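Local coordinates for mandelate racemase/muconate lactonizing enzyme-like protein (Rubrobacter xylanophilus DSM 9941, PDB 3CYJ) that is of unknown function but belongs to the enolase superfamily, pairing an N-terminal capping domain with a TIM-barrel domain that holds a sodium ion, at residues Tyr16-Thr20 and Asp32-Met36; Leu38-His42 and Ala104-Leu109. All blocks are in the same frame, centred on the assembly; numbering follows the deposited sequence.

Followed from the N terminus, the chain first runs along strand 8-26, turns back into the short strand 29-31, which pairs with one edge of 8-26, then turns a corner at D32 and runs along its other edge as strand 33-43. Contact 1 closes this first loop, zipping 16-20 against 32-36. The returning strand carries on into 38-42, where contact 2 opens; it closes after 61 intervening residues, when helix 97-116 lays 104-109 on the sheet. The two loops thus follow in series, neither nested nor crossed, and share strand 33-43. The centres of the two contacts lie about 20 Å apart, yet the contacts touch where Y16 packs on L38. Contact 2 joins the sheet to the domain's helices.

Contact 1. Residues Tyr16-Thr20 and Asp32-Met36; sequences YTVPT and DSTTM
T17 and T35 face each other across neighbouring antiparallel strands in the N-terminal domain of this enolase-superfamily protein, and their side chains show how a non-hydrogen-bonded pair can still be tied. In both, OG1 is anti to the carbonyl carbon (chi1 -59° in T17), which turns the two hydroxyls to each other; OG1 of T17 lies 3.1 Å from OG1 of T35, a hydrogen bond in which either could donate. The methyl CG2 of T17 continues along the same face to S33 OG, at 3.8 Å.

Y16, V18, T34 and M36 occupy the opposite face. Here V18 and M36 pack on helix 320-329, joining this sheet to a helix late in the chain. The flanking pairs are hydrogen-bonded: M36 N meets Y16 O at 2.8 Å, and T34 N reaches V18 O from a position tilted 35° out of the carbonyl plane, sharing that oxygen with a water. The water donates to V18 O and also bonds T34 OG1, bridging backbone to side chain. At the end of the pairing the approach changes: T20 N binds D32 O at 3.1 Å from above the carbonyl plane, 63° out of it.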
# COMPACT_ATOMS: atom_id res chain seq x y z
N TYR A 16 -9.38 18.80 -44.25
CA TYR A 16 -10.69 19.35 -44.58
C TYR A 16 -11.31 19.83 -43.31
O TYR A 16 -11.21 19.16 -42.25
CB TYR A 16 -11.58 18.29 -45.24
CG TYR A 16 -10.82 17.58 -46.32
CD1 TYR A 16 -10.79 18.09 -47.64
CD2 TYR A 16 -10.06 16.46 -46.02
CE1 TYR A 16 -10.05 17.47 -48.63
CE2 TYR A 16 -9.31 15.85 -46.98
CZ TYR A 16 -9.31 16.34 -48.30
OH TYR A 16 -8.54 15.69 -49.27
N THR A 17 -11.96 20.98 -43.40
CA THR A 17 -12.66 21.57 -42.28
C THR A 17 -14.11 21.67 -42.65
O THR A 17 -14.44 22.21 -43.70
CB THR A 17 -12.10 22.99 -41.95
OG1 THR A 17 -10.70 22.89 -41.66
CG2 THR A 17 -12.84 23.65 -40.77
N VAL A 18 -14.99 21.17 -41.78
CA VAL A 18 -16.44 21.15 -42.00
C VAL A 18 -17.20 21.77 -40.81
O VAL A 18 -17.10 21.31 -39.65
CB VAL A 18 -16.94 19.69 -42.16
CG1 VAL A 18 -18.42 19.67 -42.44
CG2 VAL A 18 -16.14 18.94 -43.26
N PRO A 19 -17.98 22.84 -41.08
CA PRO A 19 -18.84 23.37 -40.04
C PRO A 19 -19.73 22.30 -39.44
O PRO A 19 -20.22 21.45 -40.14
CB PRO A 19 -19.69 24.42 -40.79
CG PRO A 19 -18.78 24.87 -41.91
CD PRO A 19 -18.14 23.57 -42.35
N THR A 20 -19.94 22.38 -38.14
CA THR A 20 -20.95 21.60 -37.45
C THR A 20 -22.32 22.10 -37.95
O THR A 20 -22.43 23.24 -38.42
CB THR A 20 -20.85 21.78 -35.90
OG1 THR A 20 -20.82 23.18 -35.56
CG2 THR A 20 -19.54 21.17 -35.37
N ASP A 32 -17.45 24.91 -33.52
CA ASP A 32 -18.46 25.06 -34.55
C ASP A 32 -17.94 24.50 -35.87
O ASP A 32 -18.42 24.85 -36.95
CB ASP A 32 -18.96 26.53 -34.67
CG ASP A 32 -17.89 27.50 -35.27
OD1 ASP A 32 -16.74 27.06 -35.56
OD2 ASP A 32 -18.21 28.71 -35.47
N SER A 33 -16.96 23.61 -35.77
CA SER A 33 -16.43 22.91 -36.95
C SER A 33 -15.50 21.75 -36.58
O SER A 33 -15.07 21.63 -35.45
CB SER A 33 -15.67 23.87 -37.89
OG SER A 33 -14.45 24.26 -37.33
N THR A 34 -15.17 20.94 -37.57
CA THR A 34 -14.30 19.77 -37.41
C THR A 34 -13.25 19.75 -38.49
O THR A 34 -13.57 19.96 -39.64
CB THR A 34 -15.09 18.44 -37.60
OG1 THR A 34 -16.20 18.41 -36.71
CG2 THR A 34 -14.20 17.19 -37.37
N THR A 35 -12.01 19.44 -38.12
CA THR A 35 -10.96 19.27 -39.10
C THR A 35 -10.51 17.80 -39.16
O THR A 35 -10.08 17.24 -38.15
CB THR A 35 -9.79 20.20 -38.81
OG1 THR A 35 -10.24 21.56 -38.89
CG2 THR A 35 -8.72 19.98 -39.82
N MET A 36 -10.64 17.19 -40.34
CA MET A 36 -10.10 15.91 -40.63
C MET A 36 -8.78 16.00 -41.37
O MET A 36 -8.66 16.70 -42.37
CB MET A 36 -11.11 15.07 -41.43
CG MET A 36 -10.66 13.63 -41.68
SD MET A 36 -11.60 12.80 -43.05
CE MET A 36 -13.08 12.50 -42.21
O HOH W 1 -18.32 19.29 -38.18
O HOH W 2 -21.69 25.71 -37.43

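Contact 2. Residues Leu38-His42 and Ala104-Leu109; sequences LVEAH and AVDIAL
V39 and A104 meet in the buried layer between the antiparallel sheet and the helices of the N-terminal capping domain, an alpha/beta packing in which strand 38-42 and helix 104-109 run in broadly the same direction, their axes 38° apart. V39 points toward the helix and can be followed outward. Its CB sits 4.2 Å from A104 O, on the helix backbone. There the side chain forks: CG1, anti to the backbone N (chi1 177°), goes to A108 CB at 4.0 Å, while CG2 reaches A104 CB at 3.8 Å and also touches V105 CG2. One branched residue therefore spans a full helical turn, from A104 to A108, and the small methyls of these alanines let the backbones come close, with 7.6 Å between the axes.

Two residues along the strand, A41 repeats the theme on a smaller scale, its CB lying 4.2 Å from A108 CB. V105 and L109 also pack on helix 78-88, and V105 on helix 57-70, linking strand and helices in one apolar core. L109 leaves its backbone pointing away from the strand, but the end of the side chain comes nearer, CD2 reaching 4.0 Å from A41 CB.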
# COMPACT_ATOMS: atom_id res chain seq x y z
N LEU A 38 -6.20 13.83 -43.61
CA LEU A 38 -6.37 12.61 -44.38
C LEU A 38 -5.05 12.19 -44.97
O LEU A 38 -4.36 13.00 -45.60
CB LEU A 38 -7.43 12.79 -45.51
CG LEU A 38 -7.61 11.50 -46.38
CD1 LEU A 38 -8.45 10.37 -45.70
CD2 LEU A 38 -8.15 11.88 -47.72
N VAL A 39 -4.66 10.94 -44.74
CA VAL A 39 -3.45 10.41 -45.32
C VAL A 39 -3.81 9.36 -46.38
O VAL A 39 -4.71 8.50 -46.16
CB VAL A 39 -2.50 9.80 -44.22
CG1 VAL A 39 -1.24 9.15 -44.81
CG2 VAL A 39 -2.15 10.87 -43.18
N GLU A 40 -3.15 9.45 -47.54
CA GLU A 40 -3.28 8.38 -48.51
C GLU A 40 -1.96 7.76 -48.77
O GLU A 40 -0.95 8.47 -49.09
CB GLU A 40 -3.95 8.82 -49.81
CG GLU A 40 -5.35 9.41 -49.56
CD GLU A 40 -6.11 9.60 -50.87
OE1 GLU A 40 -5.42 9.57 -51.91
OE2 GLU A 40 -7.37 9.77 -50.86
N ALA A 41 -1.95 6.43 -48.61
CA ALA A 41 -0.76 5.64 -48.83
C ALA A 41 -0.88 4.85 -50.12
O ALA A 41 -1.82 4.05 -50.30
CB ALA A 41 -0.48 4.71 -47.68
N HIS A 42 0.10 5.08 -51.01
CA HIS A 42 0.14 4.50 -52.35
C HIS A 42 1.21 3.47 -52.34
O HIS A 42 2.34 3.79 -51.93
CB HIS A 42 0.53 5.57 -53.37
CG HIS A 42 -0.56 6.56 -53.62
ND1 HIS A 42 -0.74 7.67 -52.82
CD2 HIS A 42 -1.54 6.58 -54.54
CE1 HIS A 42 -1.80 8.35 -53.25
NE2 HIS A 42 -2.30 7.71 -54.29
N ALA A 104 -3.18 8.35 -38.00
CA ALA A 104 -3.69 8.54 -39.36
C ALA A 104 -2.84 7.74 -40.34
O ALA A 104 -3.38 7.05 -41.19
CB ALA A 104 -3.65 10.04 -39.74
N VAL A 105 -1.52 7.85 -40.22
CA VAL A 105 -0.62 7.10 -41.09
C VAL A 105 -0.75 5.56 -40.92
O VAL A 105 -0.80 4.82 -41.89
CB VAL A 105 0.81 7.52 -40.88
CG1 VAL A 105 1.73 6.66 -41.75
CG2 VAL A 105 1.01 8.96 -41.26
N ASP A 106 -0.85 5.10 -39.67
CA ASP A 106 -1.01 3.69 -39.39
C ASP A 106 -2.31 3.09 -39.98
O ASP A 106 -2.32 1.96 -40.42
CB ASP A 106 -0.97 3.47 -37.88
CG ASP A 106 -1.09 1.99 -37.51
OD1 ASP A 106 -0.06 1.25 -37.55
OD2 ASP A 106 -2.20 1.58 -37.13
N ILE A 107 -3.39 3.85 -39.93
CA ILE A 107 -4.66 3.40 -40.42
C ILE A 107 -4.60 3.32 -41.94
O ILE A 107 -5.14 2.39 -42.53
CB ILE A 107 -5.77 4.39 -40.02
CG1 ILE A 107 -5.92 4.43 -38.48
CG2 ILE A 107 -7.08 4.07 -40.69
CD1 ILE A 107 -6.71 5.60 -38.01
N ALA A 108 -3.91 4.28 -42.56
CA ALA A 108 -3.70 4.27 -43.99
C ALA A 108 -2.87 3.06 -44.43
O ALA A 108 -3.19 2.40 -45.41
CB ALA A 108 -3.05 5.63 -44.46
N LEU A 109 -1.78 2.77 -43.71
CA LEU A 109 -0.97 1.61 -43.98
C LEU A 109 -1.70 0.24 -43.83
O LEU A 109 -1.42 -0.70 -44.58
CB LEU A 109 0.26 1.61 -43.10
CG LEU A 109 1.19 2.83 -43.30
CD1 LEU A 109 2.45 2.70 -42.46
CD2 LEU A 109 1.54 2.97 -44.75